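PDB 5AH5: leucine--tRNA ligase, which probably attaches L-leucine to tRNA(Leu) at the expense of ATP, as a class I aminoacyl-tRNA synthetase. Local coordinates for residues Q14-K19 / L60-I65; F22-S27 / W119-A124; S460-S463 / S467-K470; P187-D192 / A481-T486; H569-K572 / G578-T581. One frame throughout, in Å; residues are numbered along the deposited sequence.

The five contacts fall into two touching pairs and one that stands apart. Contacts 1 and 2, with centres about 13 Å apart, meet at Phe22, whose CZ lies 3.5 Å from Arg62 NH1; their segments alternate along the chain. Contacts 3 and 4 also have centres about 13 Å apart. Contact 3 is nested in the long loop closed by contact 4, and Ser460 OG reaches Pro484 O at 2.8 Å. In contact 4 the side chain of Asp483 is about 12 Å from that of the zinc ligand Cys432. Contact 5, its centre about 33 Å from that of contact 1, borders the active site: the side chain of Lys572 lies about 6 Å from the bound leucyl-adenylate analogue.

Contact 1 of 5, residues Q14-K19 / L60-I65; sequences QKWDEK and LARMQI
Arg62 NH2 serves two partners at once: it donates a hydrogen bond to Gly114 O and rests over the face of the Trp16 indole, 3.3 Å from Trp16 CZ3. The result is a cation-pi contact between two helices of the catalytic part, 5-19 and 48-66, the second of which begins in the predicted HIGH region. Arg62 CZ stands 4.1 Å from the centroid of the Trp16 six-membered ring and only 11° off the ring normal. The guanidinium is not laid flat on the indole; its plane is turned 70° from the ring, and it presents the edge carrying its two terminal nitrogens to the aromatic face. Arginine suits this place because the helices stay far apart, with 11.2 Å between Trp16 CA and Arg62 CA. Its chain runs extended from CG to NE (chi2 175°) to cross that gap. A salt bridge from NE to Asp58, one turn earlier on the same helix, limits rotation of the group and probably offsets its charge. Trp16 is held as well, its NE1 bonding Glu724 OE2, while Pro720 packs against both Trp16 and Arg62. This buried pair thereby joins the N-terminal helix and the helix after the HIGH region to helix 720-729. Beside NH2, Arg62 NH1 sits over the same ring, 3.6 Å from Trp16 CZ2.

Contact 2 of 5, residues F22-S27 / W119-A124; sequences FDWDPS and WANELA
Ala120 meets Asp23 first, both directly and through water. Its CB lies 3.8 Å from Asp23 OD1, and one water spans the remaining polar gap: it accepts from Ala120 N at 3.0 Å and donates to Asp23 OD1 at 2.8 Å. The small methyl probably leaves room for that water at the backbone N-H. Asn121 comes next and turns toward Trp24, its ND2 approaching the indole 3.7 Å from Trp24 CE3. ND2 lies near the ring plane, at its edge, so the amide does not sit over the face; the planes are 58° apart. Trp24 reaches it with CG anti to its own backbone N (chi1 175°). Both ends of the Asn121 amide are used, ND2 by Tyr500 O and OD1 by Ser118 OG; the same Ser118 hydroxyl bonds Trp24 N, tying the two loops together. Asparagine, with a donor and an acceptor on one flat group, fits this buried spot well. At Glu122 the backbone closes a turn, Glu122 N bonding Trp119 O at 3.0 Å. Trp24 also packs on Ser70 and Leu72. The contact therefore seats two loops beside strand 70-72, an outer strand of the parallel sheet in the Rossmann-type catalytic fold of class I synthetases.

Contact 3 of 5, residues S460-S463 / S467-K470; sequences SPLS and SWMK
The Trp468 indole takes Leu462 on one face and has a sulphur at its edge. Leu462 CD2 stands over the six-membered ring in a CH-pi contact, 4.2 Å from the centroid and 6° off the normal, while Met469 SD of its own segment lies in the ring plane. The second methyl of Leu462 slides toward the rim, where CD1 is 3.9 Å from Trp468 CH2. A branched leucine suits the place because one methyl can sit on the face while the other follows the border. Trp468 swings its CG anti to the backbone N (chi1 -172°) and is pinned through NE1 to Leu448 O, which satisfies its one polar atom; Pro450 touches both Leu462 and Trp468. Met469, bent at chi2 and chi3, folds its chain along the loop backbone, its CG 3.4 Å from Leu462 O and 3.9 Å from Ser463 CA; an unbranched, flexible chain suits this. The loop carrying Leu462 is folded by an ST motif, Ser463 N donating to Ser460 OG at 3.1 Å. In return, Ser463 OG donates to Ser460 O at 2.7 Å, in the carbonyl plane. The compact turn thus packs against the short helix 466-469, which runs into strand 470-472 just ahead of the zinc ligand Cys473. Met469 is hydrogen-bonded through its backbone to Arg482 of the adjoining strand 479-482.

Contact 4 of 5, residues P187-D192 / A481-T486; sequences PQWFVD and ARDPDT
With Trp189 CG beside its backbone N (chi1 -67°) and Asp483 CG swung anti to its own (chi1 -167°), the indole edge and the carboxylate come together from two distant parts of the chain. Trp189 NE1 donates to Asp483 OD2 over 2.8 Å in a nearly straight bond. The oxygen lies almost in the ring plane, yet the donor reaches it from well above the carboxylate plane, 46° out. His431 NE2 also bonds OD2, so two groups hold this buried oxygen, and tryptophan brings both a donor and a large apolar surface, which packs on Ile427 and Ile429. The other oxygen, Asp483 OD1, accepts from Asp485 N at 2.9 Å on its anti side, closing an Asx turn around Pro484. Nearby, Gln188 OE1 and Asp485 OD2 are 3.9 Å apart with no bond between them. Each of these acceptors is satisfied elsewhere, the first by Ser418 OG and the second by Gln420 NE2. Aspartate at 483 thus does double duty, shaping its own loop and receiving the indole N-H. The contact links strand 182-191 to the turn after strand 479-482 within the antiparallel sheet that carries the four-cysteine zinc site, whose ligand Cys432 directly follows His431.

Contact 5 of 5, residues H569-K572 / G578-T581; sequences HGRK and GNVT
This contact closes the base of the loop bearing the KMSKS signature of class I synthetases, read here as KQSKS and starting at Lys572. Asn579 ND2 donates to Lys572 O, 3.1 Å away, in a nearly straight bond of 166°. The carbonyl oxygen lies close to the amide plane, but the donor stands 41° out of the carbonyl plane, so the bond does not use a lone pair in the usual direction. Asn579 places its amide there with CG between the backbone N and the carbonyl carbon. Its other bonds fix the rotation of the group: ND2 also reaches Asp567 OD2, and OD1 accepts from Ser574 N. Asparagine suits the spot, since one short flat group supplies both donor and acceptor to the turns of the loop. Arg571 crosses obliquely, with Asn579 ND2 over one face of its guanidinium, 4.0 Å from Arg571 NH2; the planes are 66° apart. Its NE forms a salt bridge with the same Asp567, which should offset the positive charge. The Lys572 side chain lies about 6 Å from the bound leucyl-adenylate analogue, and Lys575, predicted to bind ATP, is nearby. The closed loop spans the gap between strand 565-566 and helix 583-590, toward which Thr581 leads, its N bonded to Gln573 OE1.

Contact 1 of 5, residues Q14-K19 / L60-I65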
# COMPACT_ATOMS: atom_id res chain seq x y z
N GLN B 14 14.61 -7.15 25.69
CA GLN B 14 15.28 -8.43 25.81
C GLN B 14 14.34 -9.48 26.44
O GLN B 14 14.23 -10.64 25.97
CB GLN B 14 16.60 -8.26 26.54
CG GLN B 14 17.57 -9.36 26.19
CD GLN B 14 18.29 -9.84 27.38
OE1 GLN B 14 19.28 -9.24 27.80
NE2 GLN B 14 17.79 -10.93 27.95
N LYS B 15 13.53 -9.04 27.39
CA LYS B 15 12.51 -9.93 27.99
C LYS B 15 11.57 -10.50 26.95
O LYS B 15 11.30 -11.72 26.91
CB LYS B 15 11.73 -9.18 29.06
CG LYS B 15 12.54 -8.85 30.31
CD LYS B 15 13.13 -10.12 30.90
CE LYS B 15 13.32 -10.00 32.39
NZ LYS B 15 14.59 -10.61 32.80
N TRP B 16 11.07 -9.61 26.08
CA TRP B 16 10.15 -10.04 24.97
C TRP B 16 10.86 -11.04 24.01
O TRP B 16 10.28 -12.06 23.63
CB TRP B 16 9.65 -8.87 24.13
CG TRP B 16 8.86 -7.83 24.84
CD1 TRP B 16 7.89 -8.03 25.80
CD2 TRP B 16 8.91 -6.42 24.63
NE1 TRP B 16 7.40 -6.85 26.22
CE2 TRP B 16 7.99 -5.84 25.53
CE3 TRP B 16 9.62 -5.60 23.76
CZ2 TRP B 16 7.78 -4.45 25.60
CZ3 TRP B 16 9.45 -4.22 23.85
CH2 TRP B 16 8.50 -3.65 24.76
N ASP B 17 12.10 -10.71 23.63
CA ASP B 17 12.97 -11.61 22.82
C ASP B 17 13.04 -12.98 23.51
O ASP B 17 12.64 -13.98 22.92
CB ASP B 17 14.42 -11.07 22.66
CG ASP B 17 14.52 -9.76 21.85
OD1 ASP B 17 13.71 -9.57 20.92
OD2 ASP B 17 15.44 -8.91 22.12
N GLU B 18 13.44 -13.00 24.77
CA GLU B 18 13.66 -14.28 25.41
C GLU B 18 12.41 -15.10 25.59
O GLU B 18 12.49 -16.33 25.43
CB GLU B 18 14.62 -14.22 26.62
CG GLU B 18 14.26 -13.44 27.85
CD GLU B 18 15.51 -13.00 28.65
OE1 GLU B 18 16.65 -13.10 28.10
OE2 GLU B 18 15.36 -12.50 29.82
N LYS B 19 11.25 -14.47 25.73
CA LYS B 19 9.98 -15.24 25.73
C LYS B 19 9.48 -15.58 24.36
O LYS B 19 8.51 -16.29 24.26
CB LYS B 19 8.86 -14.51 26.50
CG LYS B 19 9.04 -14.53 28.00
CD LYS B 19 8.48 -15.80 28.64
CE LYS B 19 8.97 -15.96 30.09
NZ LYS B 19 10.45 -15.89 30.21
N LEU B 60 -0.99 -2.85 16.29
CA LEU B 60 -1.96 -3.80 15.92
C LEU B 60 -1.48 -5.23 16.27
O LEU B 60 -2.20 -6.02 16.89
CB LEU B 60 -2.22 -3.68 14.42
CG LEU B 60 -3.20 -4.70 13.87
CD1 LEU B 60 -4.54 -4.64 14.60
CD2 LEU B 60 -3.39 -4.41 12.42
N ALA B 61 -0.25 -5.57 15.89
CA ALA B 61 0.23 -6.92 16.07
C ALA B 61 0.22 -7.31 17.56
O ALA B 61 -0.20 -8.39 17.88
CB ALA B 61 1.64 -7.09 15.51
N ARG B 62 0.71 -6.45 18.44
CA ARG B 62 0.75 -6.73 19.84
C ARG B 62 -0.66 -6.98 20.42
O ARG B 62 -0.83 -7.85 21.25
CB ARG B 62 1.37 -5.54 20.58
CG ARG B 62 2.89 -5.51 20.47
CD ARG B 62 3.42 -4.25 21.11
NE ARG B 62 4.85 -4.14 21.02
CZ ARG B 62 5.74 -4.57 21.90
NH1 ARG B 62 5.40 -5.21 23.00
NH2 ARG B 62 7.03 -4.34 21.67
N MET B 63 -1.65 -6.25 19.93
CA MET B 63 -2.99 -6.45 20.38
C MET B 63 -3.46 -7.81 19.88
O MET B 63 -4.12 -8.53 20.62
CB MET B 63 -3.96 -5.37 19.88
CG MET B 63 -5.25 -5.48 20.65
SD MET B 63 -6.47 -4.37 20.08
CE MET B 63 -7.06 -4.85 18.48
N GLN B 64 -3.21 -8.11 18.61
CA GLN B 64 -3.75 -9.34 18.03
C GLN B 64 -3.09 -10.54 18.66
O GLN B 64 -3.75 -11.52 18.91
CB GLN B 64 -3.63 -9.41 16.52
CG GLN B 64 -4.36 -8.33 15.78
CD GLN B 64 -5.87 -8.46 15.93
OE1 GLN B 64 -6.38 -8.27 17.02
NE2 GLN B 64 -6.56 -8.73 14.86
N ILE B 65 -1.84 -10.41 19.03
CA ILE B 65 -1.22 -11.45 19.82
C ILE B 65 -1.88 -11.66 21.19
O ILE B 65 -2.15 -12.80 21.59
CB ILE B 65 0.27 -11.17 20.01
CG1 ILE B 65 1.00 -11.32 18.65
CG2 ILE B 65 0.85 -12.06 21.10
CD1 ILE B 65 2.43 -10.85 18.63

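Contact 2 of 5, residues F22-S27 / W119-A124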
# COMPACT_ATOMS: atom_id res chain seq x y z
N PHE B 22 7.21 -12.52 19.84
CA PHE B 22 7.00 -12.12 18.42
C PHE B 22 7.44 -13.13 17.32
O PHE B 22 7.22 -12.89 16.16
CB PHE B 22 7.70 -10.77 18.23
CG PHE B 22 7.14 -9.74 19.16
CD1 PHE B 22 5.84 -9.36 19.02
CD2 PHE B 22 7.86 -9.28 20.23
CE1 PHE B 22 5.26 -8.46 19.94
CE2 PHE B 22 7.32 -8.36 21.13
CZ PHE B 22 6.00 -7.97 21.00
N ASP B 23 7.90 -14.30 17.71
CA ASP B 23 8.26 -15.33 16.77
C ASP B 23 7.07 -16.03 16.20
O ASP B 23 6.30 -16.57 16.95
CB ASP B 23 9.20 -16.30 17.48
CG ASP B 23 9.72 -17.40 16.57
OD1 ASP B 23 10.06 -17.15 15.40
OD2 ASP B 23 9.80 -18.52 17.10
N TRP B 24 6.88 -15.99 14.87
CA TRP B 24 5.70 -16.57 14.30
C TRP B 24 5.82 -18.11 14.30
O TRP B 24 6.81 -18.67 13.79
CB TRP B 24 5.47 -16.12 12.86
CG TRP B 24 4.35 -16.77 12.19
CD1 TRP B 24 3.06 -16.79 12.63
CD2 TRP B 24 4.36 -17.44 10.92
NE1 TRP B 24 2.26 -17.43 11.70
CE2 TRP B 24 3.03 -17.86 10.66
CE3 TRP B 24 5.39 -17.80 9.99
CZ2 TRP B 24 2.67 -18.58 9.51
CZ3 TRP B 24 5.05 -18.48 8.84
CH2 TRP B 24 3.69 -18.87 8.59
N ASP B 25 4.83 -18.79 14.87
CA ASP B 25 4.84 -20.26 14.79
C ASP B 25 3.67 -20.75 14.00
O ASP B 25 2.53 -20.71 14.48
CB ASP B 25 4.93 -20.92 16.15
CG ASP B 25 5.61 -22.28 16.07
OD1 ASP B 25 5.41 -23.07 15.05
OD2 ASP B 25 6.39 -22.53 17.02
N PRO B 26 3.92 -21.20 12.77
CA PRO B 26 2.79 -21.76 12.03
C PRO B 26 2.04 -22.96 12.73
O PRO B 26 0.86 -23.14 12.52
CB PRO B 26 3.40 -22.22 10.71
CG PRO B 26 4.89 -22.05 10.83
CD PRO B 26 5.22 -21.36 12.10
N SER B 27 2.71 -23.76 13.55
CA SER B 27 2.01 -24.88 14.21
C SER B 27 1.19 -24.44 15.41
O SER B 27 0.54 -25.28 16.03
CB SER B 27 3.03 -25.93 14.63
OG SER B 27 3.84 -25.39 15.66
N TRP B 119 11.66 -12.05 13.34
CA TRP B 119 13.00 -11.95 12.68
C TRP B 119 13.48 -13.26 12.06
O TRP B 119 14.29 -13.23 11.15
CB TRP B 119 14.02 -11.44 13.66
CG TRP B 119 13.84 -10.00 14.02
CD1 TRP B 119 13.70 -9.48 15.28
CD2 TRP B 119 13.90 -8.86 13.13
NE1 TRP B 119 13.59 -8.14 15.23
CE2 TRP B 119 13.71 -7.72 13.93
CE3 TRP B 119 14.07 -8.70 11.74
CZ2 TRP B 119 13.68 -6.43 13.41
CZ3 TRP B 119 14.02 -7.44 11.21
CH2 TRP B 119 13.82 -6.30 12.05
N ALA B 120 12.90 -14.39 12.45
CA ALA B 120 13.22 -15.68 11.80
C ALA B 120 12.71 -15.67 10.42
O ALA B 120 13.12 -16.49 9.63
CB ALA B 120 12.59 -16.87 12.53
N ASN B 121 11.77 -14.78 10.14
CA ASN B 121 11.18 -14.64 8.84
C ASN B 121 11.81 -13.51 8.02
O ASN B 121 11.34 -13.24 6.96
CB ASN B 121 9.63 -14.46 8.98
CG ASN B 121 8.98 -15.71 9.56
OD1 ASN B 121 8.93 -15.84 10.74
ND2 ASN B 121 8.64 -16.69 8.70
N GLU B 122 12.85 -12.87 8.51
CA GLU B 122 13.51 -11.82 7.76
C GLU B 122 14.04 -12.28 6.40
O GLU B 122 14.43 -13.43 6.24
CB GLU B 122 14.66 -11.28 8.61
CG GLU B 122 15.51 -10.12 8.05
CD GLU B 122 16.64 -9.76 8.99
OE1 GLU B 122 16.85 -10.44 10.03
OE2 GLU B 122 17.32 -8.72 8.78
N LEU B 123 14.01 -11.39 5.43
CA LEU B 123 14.63 -11.62 4.14
C LEU B 123 15.23 -10.34 3.60
O LEU B 123 15.00 -9.23 4.11
CB LEU B 123 13.65 -12.18 3.11
CG LEU B 123 12.37 -11.37 2.86
CD1 LEU B 123 12.61 -10.19 1.89
CD2 LEU B 123 11.24 -12.21 2.28
N ALA B 124 16.05 -10.50 2.57
CA ALA B 124 16.63 -9.35 1.89
C ALA B 124 16.60 -9.70 0.41
O ALA B 124 17.06 -10.77 0.05
CB ALA B 124 18.02 -9.16 2.39
O HOH W 1 11.61 -14.89 15.15

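Contact 3 of 5, residues S460-S463 / S467-K470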
# COMPACT_ATOMS: atom_id res chain seq x y z
N SER B 460 25.51 -2.07 -20.95
CA SER B 460 25.13 -2.19 -19.53
C SER B 460 26.36 -2.48 -18.68
O SER B 460 27.31 -3.02 -19.19
CB SER B 460 24.17 -3.35 -19.35
OG SER B 460 24.93 -4.56 -19.21
N PRO B 461 26.30 -2.21 -17.36
CA PRO B 461 27.47 -2.48 -16.54
C PRO B 461 27.92 -3.96 -16.56
O PRO B 461 29.14 -4.22 -16.53
CB PRO B 461 27.03 -2.04 -15.15
CG PRO B 461 25.98 -1.01 -15.37
CD PRO B 461 25.32 -1.33 -16.68
N LEU B 462 26.98 -4.90 -16.62
CA LEU B 462 27.41 -6.32 -16.58
C LEU B 462 28.06 -6.73 -17.88
O LEU B 462 28.94 -7.54 -17.86
CB LEU B 462 26.27 -7.28 -16.27
CG LEU B 462 25.77 -7.22 -14.83
CD1 LEU B 462 24.40 -7.91 -14.73
CD2 LEU B 462 26.79 -7.83 -13.91
N SER B 463 27.58 -6.18 -19.00
CA SER B 463 28.13 -6.43 -20.30
C SER B 463 29.63 -6.13 -20.44
O SER B 463 30.23 -6.61 -21.33
CB SER B 463 27.38 -5.63 -21.39
OG SER B 463 27.91 -4.34 -21.44
N SER B 467 34.53 -12.02 -18.31
CA SER B 467 34.50 -13.37 -17.76
C SER B 467 33.15 -13.67 -17.15
O SER B 467 32.59 -14.76 -17.39
CB SER B 467 35.60 -13.68 -16.78
OG SER B 467 35.87 -12.63 -15.91
N TRP B 468 32.53 -12.70 -16.46
CA TRP B 468 31.12 -12.96 -15.97
C TRP B 468 30.18 -13.24 -17.14
O TRP B 468 29.36 -14.16 -17.09
CB TRP B 468 30.67 -11.83 -15.11
CG TRP B 468 29.30 -12.13 -14.43
CD1 TRP B 468 29.11 -12.65 -13.19
CD2 TRP B 468 28.03 -11.89 -14.98
NE1 TRP B 468 27.75 -12.74 -12.95
CE2 TRP B 468 27.08 -12.30 -14.05
CE3 TRP B 468 27.60 -11.35 -16.18
CZ2 TRP B 468 25.69 -12.16 -14.28
CZ3 TRP B 468 26.23 -11.23 -16.42
CH2 TRP B 468 25.30 -11.67 -15.47
N MET B 469 30.30 -12.51 -18.24
CA MET B 469 29.41 -12.74 -19.39
C MET B 469 29.51 -14.09 -20.15
O MET B 469 28.54 -14.51 -20.83
CB MET B 469 29.59 -11.60 -20.41
CG MET B 469 29.06 -10.25 -19.94
SD MET B 469 27.24 -10.26 -19.87
CE MET B 469 26.80 -10.08 -21.58
N LYS B 470 30.69 -14.71 -20.10
CA LYS B 470 30.94 -16.00 -20.77
C LYS B 470 30.13 -17.11 -20.16
O LYS B 470 30.16 -17.30 -18.97
CB LYS B 470 32.43 -16.41 -20.66
CG LYS B 470 33.31 -15.61 -21.60
CD LYS B 470 34.79 -15.92 -21.45
CE LYS B 470 35.60 -15.15 -22.50
NZ LYS B 470 37.01 -14.84 -22.09

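Contact 4 of 5, residues P187-D192 / A481-T486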
# COMPACT_ATOMS: atom_id res chain seq x y z
N PRO B 187 15.76 -4.42 -27.72
CA PRO B 187 15.22 -5.71 -27.22
C PRO B 187 15.25 -5.73 -25.69
O PRO B 187 16.31 -5.45 -25.08
CB PRO B 187 16.15 -6.78 -27.83
CG PRO B 187 17.04 -6.07 -28.79
CD PRO B 187 17.05 -4.59 -28.43
N GLN B 188 14.10 -5.99 -25.09
CA GLN B 188 13.97 -5.88 -23.65
C GLN B 188 13.04 -6.97 -23.16
O GLN B 188 12.30 -7.60 -23.97
CB GLN B 188 13.41 -4.52 -23.27
CG GLN B 188 14.29 -3.34 -23.59
CD GLN B 188 15.54 -3.23 -22.73
OE1 GLN B 188 15.55 -3.53 -21.53
NE2 GLN B 188 16.60 -2.79 -23.36
N TRP B 189 13.10 -7.19 -21.84
CA TRP B 189 12.22 -8.14 -21.19
C TRP B 189 10.98 -7.42 -20.65
O TRP B 189 11.07 -6.26 -20.16
CB TRP B 189 12.93 -8.92 -20.07
CG TRP B 189 13.99 -9.82 -20.62
CD1 TRP B 189 15.30 -9.53 -20.75
CD2 TRP B 189 13.82 -11.16 -21.10
NE1 TRP B 189 15.96 -10.59 -21.28
CE2 TRP B 189 15.08 -11.61 -21.52
CE3 TRP B 189 12.72 -12.02 -21.24
CZ2 TRP B 189 15.29 -12.89 -22.05
CZ3 TRP B 189 12.89 -13.25 -21.74
CH2 TRP B 189 14.19 -13.70 -22.17
N PHE B 190 9.86 -8.13 -20.73
CA PHE B 190 8.53 -7.65 -20.38
C PHE B 190 7.75 -8.74 -19.66
O PHE B 190 8.04 -9.95 -19.83
CB PHE B 190 7.75 -7.36 -21.66
CG PHE B 190 8.31 -6.26 -22.45
CD1 PHE B 190 7.95 -4.96 -22.21
CD2 PHE B 190 9.22 -6.53 -23.48
CE1 PHE B 190 8.48 -3.92 -22.98
CE2 PHE B 190 9.74 -5.52 -24.23
CZ PHE B 190 9.37 -4.21 -23.98
N VAL B 191 6.75 -8.31 -18.88
CA VAL B 191 5.71 -9.22 -18.40
C VAL B 191 4.37 -8.79 -18.98
O VAL B 191 4.04 -7.60 -19.02
CB VAL B 191 5.58 -9.27 -16.88
CG1 VAL B 191 5.01 -10.63 -16.48
CG2 VAL B 191 6.89 -9.01 -16.18
N ASP B 192 3.59 -9.77 -19.44
CA ASP B 192 2.32 -9.51 -20.10
C ASP B 192 1.20 -9.19 -19.09
O ASP B 192 0.30 -9.97 -18.88
CB ASP B 192 1.94 -10.73 -20.94
CG ASP B 192 0.76 -10.47 -21.87
OD1 ASP B 192 0.24 -9.33 -21.94
OD2 ASP B 192 0.35 -11.43 -22.52
N ALA B 481 26.48 -16.11 -24.31
CA ALA B 481 26.59 -14.93 -23.46
C ALA B 481 25.41 -14.84 -22.45
O ALA B 481 24.29 -15.17 -22.79
CB ALA B 481 26.66 -13.68 -24.35
N ARG B 482 25.69 -14.44 -21.23
CA ARG B 482 24.61 -14.20 -20.25
C ARG B 482 23.81 -13.01 -20.69
O ARG B 482 24.30 -12.20 -21.48
CB ARG B 482 25.16 -13.94 -18.87
CG ARG B 482 25.85 -15.12 -18.33
CD ARG B 482 26.05 -14.95 -16.85
NE ARG B 482 26.78 -16.06 -16.36
CZ ARG B 482 26.31 -17.31 -16.27
NH1 ARG B 482 25.06 -17.62 -16.62
NH2 ARG B 482 27.11 -18.25 -15.79
N ASP B 483 22.58 -12.90 -20.23
CA ASP B 483 21.84 -11.67 -20.40
C ASP B 483 22.58 -10.56 -19.67
O ASP B 483 22.96 -10.76 -18.53
CB ASP B 483 20.40 -11.81 -19.87
CG ASP B 483 19.53 -10.67 -20.34
OD1 ASP B 483 19.67 -9.53 -19.84
OD2 ASP B 483 18.77 -10.89 -21.29
N PRO B 484 22.84 -9.41 -20.33
CA PRO B 484 23.59 -8.34 -19.67
C PRO B 484 22.78 -7.45 -18.66
O PRO B 484 23.38 -6.55 -18.04
CB PRO B 484 24.05 -7.49 -20.85
CG PRO B 484 22.93 -7.62 -21.87
CD PRO B 484 22.42 -9.02 -21.70
N ASP B 485 21.47 -7.70 -18.53
CA ASP B 485 20.55 -6.81 -17.76
C ASP B 485 20.05 -7.48 -16.49
O ASP B 485 20.14 -8.73 -16.35
CB ASP B 485 19.36 -6.39 -18.63
CG ASP B 485 19.78 -5.47 -19.79
OD1 ASP B 485 20.90 -4.92 -19.72
OD2 ASP B 485 18.99 -5.30 -20.74
N THR B 486 19.57 -6.62 -15.57
CA THR B 486 19.07 -7.05 -14.29
C THR B 486 17.57 -6.77 -14.16
O THR B 486 16.96 -6.02 -14.96
CB THR B 486 19.88 -6.51 -13.14
OG1 THR B 486 19.89 -5.07 -13.12
CG2 THR B 486 21.29 -7.05 -13.20

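Contact 5 of 5, residues H569-K572 / G578-T581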
# COMPACT_ATOMS: atom_id res chain seq x y z
N HIS B 569 7.30 22.84 9.35
CA HIS B 569 6.66 23.82 8.42
C HIS B 569 5.88 23.12 7.35
O HIS B 569 5.40 23.78 6.41
CB HIS B 569 7.71 24.73 7.72
CG HIS B 569 8.81 25.23 8.61
ND1 HIS B 569 8.63 26.29 9.48
CD2 HIS B 569 10.11 24.85 8.73
CE1 HIS B 569 9.77 26.51 10.13
NE2 HIS B 569 10.68 25.66 9.69
N GLY B 570 5.73 21.81 7.45
CA GLY B 570 4.92 21.08 6.44
C GLY B 570 5.66 20.77 5.15
O GLY B 570 5.04 20.38 4.15
N ARG B 571 6.99 20.89 5.15
CA ARG B 571 7.75 20.50 3.90
C ARG B 571 8.12 19.02 3.98
O ARG B 571 8.50 18.52 5.03
CB ARG B 571 9.02 21.30 3.73
CG ARG B 571 8.79 22.79 3.96
CD ARG B 571 10.10 23.54 3.81
NE ARG B 571 11.00 23.26 4.92
CZ ARG B 571 12.31 23.54 4.95
NH1 ARG B 571 12.93 24.15 3.91
NH2 ARG B 571 13.01 23.25 6.04
N LYS B 572 8.00 18.32 2.87
CA LYS B 572 8.63 16.98 2.77
C LYS B 572 10.08 16.99 3.33
O LYS B 572 10.85 17.97 3.14
CB LYS B 572 8.55 16.52 1.32
CG LYS B 572 9.26 15.23 1.04
CD LYS B 572 9.07 14.78 -0.39
CE LYS B 572 10.10 13.70 -0.72
NZ LYS B 572 9.59 12.89 -1.86
N GLY B 578 17.98 19.60 4.44
CA GLY B 578 18.59 19.50 5.81
C GLY B 578 17.57 19.43 6.99
O GLY B 578 17.86 19.82 8.13
N ASN B 579 16.39 18.92 6.70
CA ASN B 579 15.33 18.78 7.70
C ASN B 579 14.94 17.28 7.95
O ASN B 579 13.78 17.00 8.27
CB ASN B 579 14.10 19.54 7.15
CG ASN B 579 13.59 18.94 5.83
OD1 ASN B 579 14.27 18.13 5.14
ND2 ASN B 579 12.40 19.34 5.47
N VAL B 580 15.85 16.33 7.68
CA VAL B 580 15.62 14.89 7.99
C VAL B 580 15.73 14.68 9.49
O VAL B 580 16.73 14.98 10.10
CB VAL B 580 16.59 13.94 7.26
CG1 VAL B 580 16.22 12.45 7.53
CG2 VAL B 580 16.55 14.21 5.75
N THR B 581 14.64 14.23 10.11
CA THR B 581 14.65 13.86 11.54
C THR B 581 15.54 12.62 11.75
O THR B 581 15.45 11.71 10.96
CB THR B 581 13.21 13.54 11.96
OG1 THR B 581 12.39 14.70 11.72
CG2 THR B 581 13.13 13.12 13.44